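Local coordinates for exopolysaccharide biosynthesis protein (Pantoea stewartii subsp. stewartii DC283, PDB 6TGF), which modifies the exopolysaccharide glycans of the bacterial biofilm, probably as a hydrolase built on a phage tailspike-like parallel beta-helix, at residues D616-A621 / S671-A676; L547-S552 / D624-V629; S540-Y545 / F630-G635; A675-F680 / A691-D696; W559-F564 / I642-T647. All blocks are in the same frame, centred on the assembly; numbering follows the deposited sequence.

Contact 1 (D616-A621 / S671-A676); sequences DVRYVA and SGSHAA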
# COMPACT_ATOMS: atom_id res chain seq x y z
N ASP B 616 -7.68 43.82 -32.05
CA ASP B 616 -7.62 43.12 -33.36
C ASP B 616 -7.40 41.62 -33.13
O ASP B 616 -6.84 41.26 -32.07
CB ASP B 616 -6.51 43.70 -34.24
CG ASP B 616 -6.93 44.91 -35.06
OD1 ASP B 616 -7.78 44.75 -35.95
OD2 ASP B 616 -6.40 46.01 -34.79
N VAL B 617 -7.82 40.80 -34.09
CA VAL B 617 -7.57 39.33 -34.13
C VAL B 617 -7.17 38.95 -35.56
O VAL B 617 -7.91 39.31 -36.50
CB VAL B 617 -8.81 38.54 -33.68
CG1 VAL B 617 -8.62 37.03 -33.82
CG2 VAL B 617 -9.21 38.88 -32.25
N ARG B 618 -6.04 38.26 -35.71
CA ARG B 618 -5.58 37.65 -36.98
C ARG B 618 -5.28 36.17 -36.72
O ARG B 618 -5.00 35.82 -35.56
CB ARG B 618 -4.35 38.38 -37.53
CG ARG B 618 -4.56 39.88 -37.72
CD ARG B 618 -3.39 40.54 -38.42
NE ARG B 618 -3.39 40.27 -39.85
CZ ARG B 618 -3.98 41.02 -40.78
NH1 ARG B 618 -4.62 42.13 -40.45
NH2 ARG B 618 -3.92 40.66 -42.05
N TYR B 619 -5.36 35.34 -37.76
CA TYR B 619 -5.11 33.87 -37.69
C TYR B 619 -4.33 33.41 -38.92
O TYR B 619 -4.26 34.15 -39.92
CB TYR B 619 -6.43 33.11 -37.53
CG TYR B 619 -7.32 33.12 -38.74
CD1 TYR B 619 -8.22 34.16 -38.95
CD2 TYR B 619 -7.28 32.10 -39.67
CE1 TYR B 619 -9.04 34.18 -40.07
CE2 TYR B 619 -8.10 32.11 -40.79
CZ TYR B 619 -8.98 33.15 -40.99
OH TYR B 619 -9.79 33.16 -42.09
N VAL B 620 -3.75 32.21 -38.82
CA VAL B 620 -2.97 31.53 -39.90
C VAL B 620 -3.44 30.08 -39.99
O VAL B 620 -3.06 29.28 -39.11
CB VAL B 620 -1.45 31.62 -39.64
CG1 VAL B 620 -0.64 30.83 -40.65
CG2 VAL B 620 -0.97 33.07 -39.59
N ALA B 621 -4.25 29.76 -41.01
CA ALA B 621 -4.74 28.40 -41.32
C ALA B 621 -4.01 27.89 -42.57
O ALA B 621 -4.56 28.05 -43.68
CB ALA B 621 -6.24 28.42 -41.50
N SER B 671 2.54 39.23 -42.23
CA SER B 671 1.74 40.16 -43.09
C SER B 671 0.69 39.39 -43.90
O SER B 671 -0.36 39.98 -44.20
CB SER B 671 2.64 40.96 -43.99
OG SER B 671 3.31 41.98 -43.26
N GLY B 672 0.96 38.12 -44.23
CA GLY B 672 0.04 37.23 -44.98
C GLY B 672 -1.02 36.58 -44.11
O GLY B 672 -1.83 35.82 -44.67
N SER B 673 -1.03 36.86 -42.80
CA SER B 673 -2.05 36.37 -41.83
C SER B 673 -3.42 36.96 -42.19
O SER B 673 -3.47 38.10 -42.67
CB SER B 673 -1.67 36.71 -40.41
OG SER B 673 -1.53 38.12 -40.24
N HIS B 674 -4.49 36.19 -41.94
CA HIS B 674 -5.90 36.56 -42.26
C HIS B 674 -6.52 37.26 -41.04
O HIS B 674 -6.50 36.67 -39.95
CB HIS B 674 -6.71 35.33 -42.67
CG HIS B 674 -6.01 34.42 -43.63
ND1 HIS B 674 -5.41 34.89 -44.78
CD2 HIS B 674 -5.82 33.08 -43.61
CE1 HIS B 674 -4.87 33.87 -45.44
NE2 HIS B 674 -5.11 32.75 -44.74
N ALA B 675 -7.05 38.47 -41.23
CA ALA B 675 -7.73 39.27 -40.18
C ALA B 675 -9.11 38.67 -39.90
O ALA B 675 -9.86 38.43 -40.86
CB ALA B 675 -7.83 40.72 -40.61
N ALA B 676 -9.43 38.45 -38.62
CA ALA B 676 -10.73 37.93 -38.15
C ALA B 676 -11.76 39.06 -38.15
O ALA B 676 -11.55 40.09 -37.51
CB ALA B 676 -10.58 37.33 -36.77
O HOH W 1 -9.59 41.97 -36.74

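Contact 2 (L547-S552 / D624-V629); sequences LANLYS and DTDTQV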
# COMPACT_ATOMS: atom_id res chain seq x y z
N LEU B 547 -1.59 33.33 -29.22
CA LEU B 547 -2.27 32.57 -28.13
C LEU B 547 -1.83 31.11 -28.21
O LEU B 547 -1.15 30.65 -27.27
CB LEU B 547 -3.79 32.71 -28.27
CG LEU B 547 -4.37 34.09 -27.97
CD1 LEU B 547 -5.89 34.05 -28.02
CD2 LEU B 547 -3.91 34.61 -26.61
N ALA B 548 -2.18 30.41 -29.29
CA ALA B 548 -1.92 28.97 -29.46
C ALA B 548 -2.12 28.55 -30.92
O ALA B 548 -2.66 29.35 -31.71
CB ALA B 548 -2.85 28.18 -28.56
N ASN B 549 -1.67 27.34 -31.26
CA ASN B 549 -2.08 26.59 -32.47
C ASN B 549 -3.19 25.61 -32.07
O ASN B 549 -2.92 24.75 -31.21
CB ASN B 549 -0.91 25.84 -33.12
CG ASN B 549 -1.35 24.98 -34.29
OD1 ASN B 549 -1.80 25.50 -35.31
ND2 ASN B 549 -1.23 23.67 -34.14
N LEU B 550 -4.38 25.77 -32.65
CA LEU B 550 -5.54 24.87 -32.43
C LEU B 550 -5.49 23.73 -33.45
O LEU B 550 -5.53 24.02 -34.66
CB LEU B 550 -6.84 25.67 -32.58
CG LEU B 550 -7.02 26.85 -31.62
CD1 LEU B 550 -8.24 27.66 -32.01
CD2 LEU B 550 -7.13 26.38 -30.18
N TYR B 551 -5.39 22.48 -32.98
CA TYR B 551 -5.50 21.26 -33.82
C TYR B 551 -6.95 20.75 -33.79
O TYR B 551 -7.38 20.24 -32.74
CB TYR B 551 -4.54 20.16 -33.35
CG TYR B 551 -4.52 18.95 -34.26
CD1 TYR B 551 -5.42 17.91 -34.09
CD2 TYR B 551 -3.62 18.87 -35.31
CE1 TYR B 551 -5.42 16.81 -34.93
CE2 TYR B 551 -3.61 17.77 -36.16
CZ TYR B 551 -4.51 16.74 -35.97
OH TYR B 551 -4.49 15.66 -36.80
N SER B 552 -7.65 20.88 -34.91
CA SER B 552 -9.05 20.43 -35.12
C SER B 552 -9.04 19.11 -35.90
O SER B 552 -8.78 19.11 -37.10
CB SER B 552 -9.86 21.49 -35.83
OG SER B 552 -9.45 22.79 -35.43
N ASP B 624 -5.33 21.96 -43.08
CA ASP B 624 -6.76 21.67 -42.83
C ASP B 624 -7.00 21.56 -41.32
O ASP B 624 -8.08 21.98 -40.87
CB ASP B 624 -7.21 20.40 -43.55
CG ASP B 624 -7.41 20.56 -45.05
OD1 ASP B 624 -7.57 21.72 -45.50
OD2 ASP B 624 -7.41 19.54 -45.76
N THR B 625 -6.02 21.05 -40.57
CA THR B 625 -6.14 20.68 -39.13
C THR B 625 -5.68 21.82 -38.22
O THR B 625 -6.30 22.00 -37.15
CB THR B 625 -5.33 19.40 -38.83
OG1 THR B 625 -3.97 19.65 -39.19
CG2 THR B 625 -5.85 18.19 -39.58
N ASP B 626 -4.63 22.56 -38.61
CA ASP B 626 -3.89 23.50 -37.72
C ASP B 626 -4.32 24.95 -37.99
O ASP B 626 -4.38 25.34 -39.17
CB ASP B 626 -2.38 23.32 -37.90
CG ASP B 626 -1.91 21.91 -37.59
OD1 ASP B 626 -1.77 21.59 -36.39
OD2 ASP B 626 -1.71 21.13 -38.54
N THR B 627 -4.59 25.70 -36.92
CA THR B 627 -4.97 27.14 -36.94
C THR B 627 -4.23 27.88 -35.81
O THR B 627 -4.56 27.61 -34.64
CB THR B 627 -6.48 27.33 -36.79
OG1 THR B 627 -7.15 26.45 -37.70
CG2 THR B 627 -6.92 28.76 -37.04
N GLN B 628 -3.29 28.77 -36.15
CA GLN B 628 -2.64 29.70 -35.18
C GLN B 628 -3.53 30.94 -35.02
O GLN B 628 -3.95 31.49 -36.05
CB GLN B 628 -1.24 30.11 -35.65
CG GLN B 628 -0.23 28.97 -35.63
CD GLN B 628 -0.08 28.32 -36.98
OE1 GLN B 628 0.35 28.94 -37.95
NE2 GLN B 628 -0.43 27.04 -37.05
N VAL B 629 -3.79 31.35 -33.78
CA VAL B 629 -4.62 32.53 -33.43
C VAL B 629 -3.73 33.58 -32.76
O VAL B 629 -3.06 33.24 -31.76
CB VAL B 629 -5.81 32.14 -32.52
CG1 VAL B 629 -6.65 33.34 -32.12
CG2 VAL B 629 -6.69 31.08 -33.18

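Contact 3 (S540-Y545 / F630-G635); sequences SQPVWY and FIRLAG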
# COMPACT_ATOMS: atom_id res chain seq x y z
N SER B 540 0.97 51.50 -22.47
CA SER B 540 -0.08 52.34 -23.12
C SER B 540 -0.34 51.85 -24.55
O SER B 540 -1.47 52.06 -25.04
CB SER B 540 0.31 53.80 -23.11
OG SER B 540 1.54 54.00 -23.79
N GLN B 541 0.66 51.22 -25.18
CA GLN B 541 0.61 50.69 -26.57
C GLN B 541 -0.00 49.29 -26.58
O GLN B 541 0.28 48.48 -25.70
CB GLN B 541 2.01 50.64 -27.17
CG GLN B 541 2.73 51.98 -27.18
CD GLN B 541 1.86 53.09 -27.73
OE1 GLN B 541 1.63 54.10 -27.08
NE2 GLN B 541 1.35 52.88 -28.93
N PRO B 542 -0.85 48.96 -27.59
CA PRO B 542 -1.29 47.59 -27.82
C PRO B 542 -0.11 46.68 -28.22
O PRO B 542 0.81 47.17 -28.86
CB PRO B 542 -2.30 47.69 -28.97
CG PRO B 542 -2.69 49.15 -29.02
CD PRO B 542 -1.46 49.90 -28.55
N VAL B 543 -0.17 45.40 -27.85
CA VAL B 543 0.91 44.40 -28.09
C VAL B 543 0.30 43.14 -28.72
O VAL B 543 -0.76 42.69 -28.23
CB VAL B 543 1.67 44.06 -26.79
CG1 VAL B 543 2.79 43.06 -27.02
CG2 VAL B 543 2.20 45.31 -26.10
N TRP B 544 0.95 42.61 -29.76
CA TRP B 544 0.55 41.36 -30.46
C TRP B 544 1.07 40.15 -29.68
O TRP B 544 2.26 40.13 -29.34
CB TRP B 544 1.07 41.36 -31.90
CG TRP B 544 0.21 42.12 -32.87
CD1 TRP B 544 0.49 43.33 -33.44
CD2 TRP B 544 -1.07 41.71 -33.37
NE1 TRP B 544 -0.54 43.70 -34.27
CE2 TRP B 544 -1.51 42.73 -34.25
CE3 TRP B 544 -1.89 40.60 -33.17
CZ2 TRP B 544 -2.72 42.66 -34.92
CZ3 TRP B 544 -3.10 40.53 -33.84
CH2 TRP B 544 -3.50 41.55 -34.70
N TYR B 545 0.18 39.18 -29.42
CA TYR B 545 0.50 37.85 -28.83
C TYR B 545 0.02 36.75 -29.79
O TYR B 545 -1.05 36.94 -30.41
CB TYR B 545 -0.16 37.67 -27.47
CG TYR B 545 0.53 38.35 -26.32
CD1 TYR B 545 1.50 37.71 -25.57
CD2 TYR B 545 0.19 39.64 -25.95
CE1 TYR B 545 2.13 38.33 -24.51
CE2 TYR B 545 0.81 40.28 -24.88
CZ TYR B 545 1.78 39.62 -24.16
OH TYR B 545 2.40 40.24 -23.11
N PHE B 630 -3.72 34.80 -33.30
CA PHE B 630 -3.02 35.99 -32.74
C PHE B 630 -4.07 37.00 -32.26
O PHE B 630 -5.13 37.11 -32.91
CB PHE B 630 -2.10 36.62 -33.79
CG PHE B 630 -0.95 35.76 -34.24
CD1 PHE B 630 -1.15 34.71 -35.11
CD2 PHE B 630 0.34 36.02 -33.80
CE1 PHE B 630 -0.09 33.92 -35.53
CE2 PHE B 630 1.40 35.23 -34.22
CZ PHE B 630 1.19 34.18 -35.08
N ILE B 631 -3.78 37.70 -31.16
CA ILE B 631 -4.64 38.80 -30.62
C ILE B 631 -3.76 40.03 -30.37
O ILE B 631 -2.64 39.87 -29.83
CB ILE B 631 -5.40 38.36 -29.36
CG1 ILE B 631 -4.48 37.97 -28.20
CG2 ILE B 631 -6.38 37.24 -29.69
CD1 ILE B 631 -5.13 38.09 -26.84
N ARG B 632 -4.24 41.21 -30.78
CA ARG B 632 -3.62 42.52 -30.46
C ARG B 632 -4.14 42.96 -29.08
O ARG B 632 -5.21 43.59 -29.02
CB ARG B 632 -3.93 43.56 -31.54
CG ARG B 632 -3.13 44.84 -31.42
CD ARG B 632 -3.06 45.63 -32.71
NE ARG B 632 -1.83 46.41 -32.79
CZ ARG B 632 -1.73 47.73 -32.62
NH1 ARG B 632 -2.80 48.46 -32.37
NH2 ARG B 632 -0.55 48.31 -32.70
N LEU B 633 -3.41 42.58 -28.03
CA LEU B 633 -3.79 42.85 -26.61
C LEU B 633 -3.77 44.37 -26.39
O LEU B 633 -2.75 45.00 -26.71
CB LEU B 633 -2.81 42.11 -25.69
CG LEU B 633 -3.28 41.88 -24.26
CD1 LEU B 633 -4.57 41.09 -24.21
CD2 LEU B 633 -2.20 41.18 -23.44
N ALA B 634 -4.88 44.92 -25.87
CA ALA B 634 -5.13 46.37 -25.71
C ALA B 634 -4.06 47.00 -24.80
O ALA B 634 -3.35 46.25 -24.10
CB ALA B 634 -6.51 46.59 -25.13
N GLY B 635 -3.95 48.33 -24.83
CA GLY B 635 -3.10 49.10 -23.90
C GLY B 635 -3.70 49.09 -22.51
O GLY B 635 -4.93 49.24 -22.39
O HOH W 2 1.22 46.47 -32.05

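Contact 4 (A675-F680 / A691-D696); sequences AAPQRF and ANEQGD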
# COMPACT_ATOMS: atom_id res chain seq x y z
N ALA B 675 -7.05 38.47 -41.23
CA ALA B 675 -7.73 39.27 -40.18
C ALA B 675 -9.11 38.67 -39.90
O ALA B 675 -9.86 38.43 -40.86
CB ALA B 675 -7.83 40.72 -40.61
N ALA B 676 -9.43 38.45 -38.62
CA ALA B 676 -10.73 37.93 -38.15
C ALA B 676 -11.76 39.06 -38.15
O ALA B 676 -11.55 40.09 -37.51
CB ALA B 676 -10.58 37.33 -36.77
N PRO B 677 -12.90 38.92 -38.88
CA PRO B 677 -13.93 39.95 -38.91
C PRO B 677 -14.54 40.22 -37.52
O PRO B 677 -14.85 39.27 -36.82
CB PRO B 677 -15.02 39.38 -39.84
CG PRO B 677 -14.32 38.30 -40.64
CD PRO B 677 -13.24 37.76 -39.73
N GLN B 678 -14.70 41.50 -37.17
CA GLN B 678 -15.32 41.96 -35.90
C GLN B 678 -16.84 41.88 -36.05
O GLN B 678 -17.40 42.72 -36.78
CB GLN B 678 -14.88 43.38 -35.56
CG GLN B 678 -13.37 43.54 -35.44
CD GLN B 678 -12.94 44.97 -35.26
OE1 GLN B 678 -11.98 45.43 -35.88
NE2 GLN B 678 -13.66 45.70 -34.41
N ARG B 679 -17.48 40.90 -35.40
CA ARG B 679 -18.95 40.66 -35.48
C ARG B 679 -19.47 40.12 -34.15
O ARG B 679 -18.70 39.42 -33.45
CB ARG B 679 -19.28 39.64 -36.57
CG ARG B 679 -18.76 39.97 -37.96
CD ARG B 679 -18.83 38.76 -38.86
NE ARG B 679 -18.33 39.03 -40.20
CZ ARG B 679 -18.21 38.11 -41.16
NH1 ARG B 679 -18.55 36.85 -40.93
NH2 ARG B 679 -17.74 38.46 -42.35
N PHE B 680 -20.73 40.42 -33.82
CA PHE B 680 -21.55 39.67 -32.83
C PHE B 680 -22.94 39.46 -33.43
O PHE B 680 -23.24 40.01 -34.51
CB PHE B 680 -21.54 40.36 -31.46
CG PHE B 680 -22.55 41.47 -31.26
CD1 PHE B 680 -23.82 41.19 -30.79
CD2 PHE B 680 -22.20 42.79 -31.50
CE1 PHE B 680 -24.74 42.21 -30.58
CE2 PHE B 680 -23.12 43.81 -31.30
CZ PHE B 680 -24.38 43.52 -30.84
N ALA B 691 -23.62 43.28 -34.95
CA ALA B 691 -22.71 44.31 -35.50
C ALA B 691 -21.81 43.66 -36.56
O ALA B 691 -21.49 42.47 -36.39
CB ALA B 691 -21.91 44.94 -34.39
N ASN B 692 -21.43 44.40 -37.60
CA ASN B 692 -20.59 43.88 -38.72
C ASN B 692 -19.22 44.58 -38.69
O ASN B 692 -19.06 45.55 -37.91
CB ASN B 692 -21.29 44.00 -40.07
CG ASN B 692 -21.35 45.41 -40.63
OD1 ASN B 692 -20.87 46.36 -40.01
ND2 ASN B 692 -21.93 45.56 -41.81
N GLU B 693 -18.28 44.09 -39.50
CA GLU B 693 -16.86 44.54 -39.53
C GLU B 693 -16.74 45.93 -40.18
O GLU B 693 -15.69 46.57 -40.00
CB GLU B 693 -15.97 43.53 -40.27
CG GLU B 693 -16.37 43.27 -41.72
CD GLU B 693 -17.22 42.04 -41.94
OE1 GLU B 693 -18.34 41.99 -41.39
OE2 GLU B 693 -16.76 41.12 -42.65
N GLN B 694 -17.77 46.36 -40.93
CA GLN B 694 -17.86 47.72 -41.51
C GLN B 694 -18.17 48.73 -40.40
O GLN B 694 -17.94 49.94 -40.63
CB GLN B 694 -18.90 47.76 -42.63
CG GLN B 694 -18.41 47.11 -43.92
CD GLN B 694 -19.53 46.81 -44.89
OE1 GLN B 694 -20.64 46.44 -44.50
NE2 GLN B 694 -19.24 46.96 -46.17
N GLY B 695 -18.67 48.26 -39.26
CA GLY B 695 -18.92 49.07 -38.05
C GLY B 695 -20.35 49.57 -37.98
O GLY B 695 -20.57 50.65 -37.39
N ASP B 696 -21.29 48.82 -38.56
CA ASP B 696 -22.75 49.12 -38.54
C ASP B 696 -23.44 48.17 -37.56
O ASP B 696 -23.17 46.95 -37.62
CB ASP B 696 -23.38 48.98 -39.93
CG ASP B 696 -23.24 50.20 -40.82
OD1 ASP B 696 -22.81 51.26 -40.30
OD2 ASP B 696 -23.56 50.10 -42.02

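Contact 5 (W559-F564 / I642-T647); sequences WEIEVF and IMIKST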
# COMPACT_ATOMS: atom_id res chain seq x y z
N TRP B 559 -14.20 26.05 -32.12
CA TRP B 559 -13.48 26.58 -30.93
C TRP B 559 -14.05 27.95 -30.58
O TRP B 559 -14.34 28.73 -31.51
CB TRP B 559 -11.97 26.67 -31.19
CG TRP B 559 -11.29 25.38 -31.49
CD1 TRP B 559 -11.15 24.78 -32.71
CD2 TRP B 559 -10.61 24.52 -30.55
NE1 TRP B 559 -10.45 23.61 -32.60
CE2 TRP B 559 -10.11 23.42 -31.28
CE3 TRP B 559 -10.40 24.56 -29.17
CZ2 TRP B 559 -9.40 22.38 -30.68
CZ3 TRP B 559 -9.70 23.53 -28.57
CH2 TRP B 559 -9.21 22.46 -29.32
N GLU B 560 -14.19 28.25 -29.28
CA GLU B 560 -14.47 29.61 -28.75
C GLU B 560 -13.42 29.94 -27.68
O GLU B 560 -13.50 29.35 -26.59
CB GLU B 560 -15.89 29.72 -28.19
CG GLU B 560 -16.24 31.11 -27.70
CD GLU B 560 -17.63 31.25 -27.12
OE1 GLU B 560 -18.52 31.77 -27.82
OE2 GLU B 560 -17.83 30.83 -25.96
N ILE B 561 -12.48 30.83 -28.00
CA ILE B 561 -11.45 31.36 -27.06
C ILE B 561 -12.01 32.62 -26.39
O ILE B 561 -12.12 33.65 -27.09
CB ILE B 561 -10.12 31.64 -27.78
CG1 ILE B 561 -9.51 30.36 -28.36
CG2 ILE B 561 -9.15 32.36 -26.86
CD1 ILE B 561 -8.47 30.61 -29.43
N GLU B 562 -12.36 32.52 -25.11
CA GLU B 562 -12.79 33.67 -24.27
C GLU B 562 -11.55 34.32 -23.66
O GLU B 562 -10.88 33.65 -22.84
CB GLU B 562 -13.75 33.20 -23.17
CG GLU B 562 -14.17 34.30 -22.21
CD GLU B 562 -15.02 33.83 -21.05
OE1 GLU B 562 -15.34 34.67 -20.18
OE2 GLU B 562 -15.36 32.63 -21.01
N VAL B 563 -11.24 35.55 -24.06
CA VAL B 563 -10.22 36.42 -23.40
C VAL B 563 -10.93 37.19 -22.29
O VAL B 563 -11.46 38.29 -22.56
CB VAL B 563 -9.53 37.37 -24.40
CG1 VAL B 563 -8.47 38.23 -23.73
CG2 VAL B 563 -8.92 36.60 -25.57
N PHE B 564 -10.98 36.61 -21.09
CA PHE B 564 -11.63 37.19 -19.88
C PHE B 564 -10.70 38.23 -19.26
O PHE B 564 -9.49 37.99 -19.20
CB PHE B 564 -12.00 36.10 -18.88
CG PHE B 564 -12.63 36.62 -17.62
CD1 PHE B 564 -13.92 37.12 -17.63
CD2 PHE B 564 -11.93 36.62 -16.42
CE1 PHE B 564 -14.51 37.61 -16.47
CE2 PHE B 564 -12.52 37.11 -15.26
CZ PHE B 564 -13.81 37.60 -15.29
N ILE B 642 -7.20 33.38 -20.54
CA ILE B 642 -7.63 32.64 -21.77
C ILE B 642 -8.40 31.39 -21.32
O ILE B 642 -7.82 30.55 -20.60
CB ILE B 642 -6.43 32.29 -22.67
CG1 ILE B 642 -5.97 33.48 -23.53
CG2 ILE B 642 -6.74 31.09 -23.56
CD1 ILE B 642 -5.87 34.80 -22.79
N MET B 643 -9.67 31.29 -21.72
CA MET B 643 -10.58 30.16 -21.38
C MET B 643 -11.31 29.73 -22.66
O MET B 643 -11.78 30.61 -23.40
CB MET B 643 -11.58 30.59 -20.29
CG MET B 643 -10.88 31.04 -19.01
SD MET B 643 -11.99 31.59 -17.69
CE MET B 643 -12.93 32.84 -18.56
N ILE B 644 -11.36 28.42 -22.91
CA ILE B 644 -11.70 27.84 -24.25
C ILE B 644 -12.84 26.82 -24.10
O ILE B 644 -12.85 26.07 -23.11
CB ILE B 644 -10.44 27.21 -24.89
CG1 ILE B 644 -9.28 28.20 -24.93
CG2 ILE B 644 -10.76 26.66 -26.27
CD1 ILE B 644 -7.98 27.64 -25.46
N LYS B 645 -13.77 26.84 -25.06
CA LYS B 645 -14.79 25.78 -25.30
C LYS B 645 -14.54 25.18 -26.69
O LYS B 645 -14.04 25.92 -27.56
CB LYS B 645 -16.20 26.37 -25.20
CG LYS B 645 -16.60 26.85 -23.81
CD LYS B 645 -17.84 27.70 -23.80
CE LYS B 645 -18.26 28.12 -22.41
NZ LYS B 645 -19.68 28.54 -22.36
N SER B 646 -14.86 23.90 -26.88
CA SER B 646 -14.56 23.15 -28.13
C SER B 646 -15.58 22.03 -28.36
O SER B 646 -16.03 21.42 -27.37
CB SER B 646 -13.16 22.60 -28.09
OG SER B 646 -12.79 22.06 -29.35
N THR B 647 -15.92 21.78 -29.63
CA THR B 647 -16.75 20.64 -30.11
C THR B 647 -15.83 19.49 -30.54
O THR B 647 -16.36 18.39 -30.83
CB THR B 647 -17.66 21.05 -31.27
OG1 THR B 647 -16.84 21.24 -32.43
CG2 THR B 647 -18.44 22.31 -30.99
O HOH W 3 -19.21 31.32 -23.28

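Contact 1 (D616-A621 / S671-A676)
Y619 and H674 pair where the short strand 674-675 forms the edge of a five-stranded antiparallel sheet. Their backbones bond both ways. Y619 N donates to H674 O at 2.8 Å, and H674 N to Y619 O at 2.9 Å. Just beyond, A676 N reaches V617 O at 2.7 Å.

The tight part lies at the buried Y619, V617 and A676. H674 CB sits over one face of the Y619 ring, toward its rim, as a CH-pi contact 3.8 Å from the centroid. The H674 ring turns an edge to that ring in an offset edge-to-face pair, planes at 66°. A676 CB touches V617 CG1 at 3.6 Å, and W606 of strand 602-610 packs on both residues.

H674 and A675 lie at the exposed border, with R618 partly exposed. R618 bends at chi3 (76°), which swings its guanidinium back to S673. It grips S673 side-on. NE meets S673 OG in the guanidinium plane at 2.9 Å, while NH2 meets S673 O at 2.7 Å from above the carbonyl plane. A675 CB lies over one guanidinium face.

S673 OG also bonds to D670 O. The hydroxyl thus accepts from arginine and donates to a carbonyl, which fixes its rotation.

Contact 2 (L547-S552 / D624-V629)
N549 lays its amide across the side chains of D626 and Q628, on one face of an antiparallel beta-sheet. Strands 543-551 and 626-633 are neighbours inside this five-stranded sheet, which packs against a second antiparallel sheet as in a beta-sandwich. The strand segments run at 163°.

CG of N549 is anti to the backbone N (chi1 175°), which carries the amide over toward the partner strand. Its two ends do different work. OD1 accepts from Q628 NE2 at 2.7 Å, the donor standing above the carbonyl plane. ND2 gives one hydrogen to D626 OD1 at 3.1 Å, on the anti side of the carboxylate, and also bonds to D661. The amide is therefore held at both ends, which probably fixes the way round it lies.

Next along this face, the Y551 ring lies beside T625, with CE2 3.6 Å from T625 CB. Its hydroxyl bonds to R656, and W506 of a neighbouring subunit meets the ring edge-to-face.

The other face is mostly apolar. L550 CD1 touches V629 CG2 at 3.9 Å, and V595, W559 and I561 of the second sheet pack on this side. The backbones of L550 and T627 bond in both directions. Beyond the strand end, S552 N donates to T625 O at 2.8 Å.

Contact 3 (S540-Y545 / F630-G635)
Y545 and L633 form the apolar centre, on the face of the sheet that carries V543 and I631. L633 CD2 approaches Y545 CE2 at 3.5 Å. CG of L633 is anti to the backbone N (chi1 -161°), and with chi2 at 58° this brings CD2 obliquely to the tyrosine ring. L535 of strand 534-537 packs on both residues, joining this sheet to the one that faces it.

Strands 543-551 and 626-633 run antiparallel here. Y545 and I631 bond both ways through their backbones. V543 N likewise donates to L633 O at 2.8 Å, and V543 O accepts from L633 N.

On the other face, R632 lies over W544. R632 CB stands above the six-membered ring, 3.5 Å from the centroid and close to its normal. The aliphatic chain then runs extended past the indole. The guanidinium plane is turned 51° from the indole, and P542 CB lies over one guanidinium face. W544 NE1 and R632 NE are both donors and make no bond to each other. R618 and D616 of strand 614-620, beyond 626-633, also touch W544.

At the polar edge, R632 NH2 donates to a water at 2.6 Å. That water donates to P542 O at 3.3 Å. The arginine thus spends its carbons on the tryptophan face, while its charged end meets water, which probably spares the apolar side a buried charge.

Contact 4 (A675-F680 / A691-D696)
R679 grips E693 side-on with two nitrogens, one to each carboxylate oxygen. NH2 of R679 donates to OE2 of E693 at 2.9 Å, nearly straight at 170° and on the syn side. NE of R679 reaches OE1 of E693 at 3.2 Å, from above the carboxylate plane. The two flat groups are turned 44° apart. E693 CG lies between its backbone N and carbonyl carbon (chi1 60°), and the chain then bends at chi2 to bring the acid beside the arginine.

Both partners have further bonds to a neighbouring subunit. R679 NH2 also donates to T573 O, and E693 OE1 weakly accepts from L578 N, both of that subunit. This largely buried salt bridge is therefore shared across the interface, which probably favours the charged form of E693.

Q678 O accepts from N684 ND2 of the other neighbouring subunit. Just past the type I turn N692-G695, D696 N donates to N692 OD1 at 2.9 Å. D696 OD1 pairs with R702 of the subunit that supplies N684.

F680 and A691 bond both ways, but weakly: F680 N to A691 O is 3.4 Å. A691 N lies over one face of the F680 ring, and A691 CB touches CE2 of F680 at 3.5 Å. This weak antiparallel pair lies where strand 680-683 begins and 688-691 ends, consistent with a hairpin, while R679 and F680 pack on strand 602-610.

Contact 5 (W559-F564 / I642-T647)
W559 and S646 make the CH-pi contact of this strand pair. S646 CB lies over one face of the indole, 3.8 Å from the centroid of the six-membered ring. I644 CG2 meets the rim of the same indole in its plane, 3.6 Å from W559 CE3.

Among the other apolar contacts, I561 CG1 and I644 CG1 lie side by side at 4.1 Å. On the opposite face, M643 CE lies 3.4 Å from F564 CB and also beside the carboxylate of E562.

Backbone bonds run both ways at E560-K645 and E562-M643. E560 N donates to K645 O at 2.9 Å.

Charges share the M643 face. A water links K645 NZ, at 3.0 Å, to E560 OE2. In salt bridges, K645 pairs with E562 and E560 with R590 of one neighbouring subunit. E562 OE1 meets R590 NH2 of its own chain, and OE2 meets K645 of the other neighbouring subunit. The charged face thus knits the trimer together, while I561 packs against L547 and L550 of the facing sheet.

From the N terminus, residues 540-545 open contact 3 and 547-552 open contact 2. The chain then makes strand 558-564, which opens contact 5, and strand 614-620, which opens contact 1. Residues 624-629 close contact 2, nested inside the loop that 630-635 close in contact 3. Both use strands 543-551 and 626-633. Contact 5 closes at 642-647, crosses both, and lies in the facing sheet. Contact 1 crosses all three and closes at 671-676, adding an edge to the sheet of contacts 2 and 3. Contact 4 begins there, sharing A675 and A676, and closes a short local loop. Contacts 4 and 5 reach neighbouring subunits most widely.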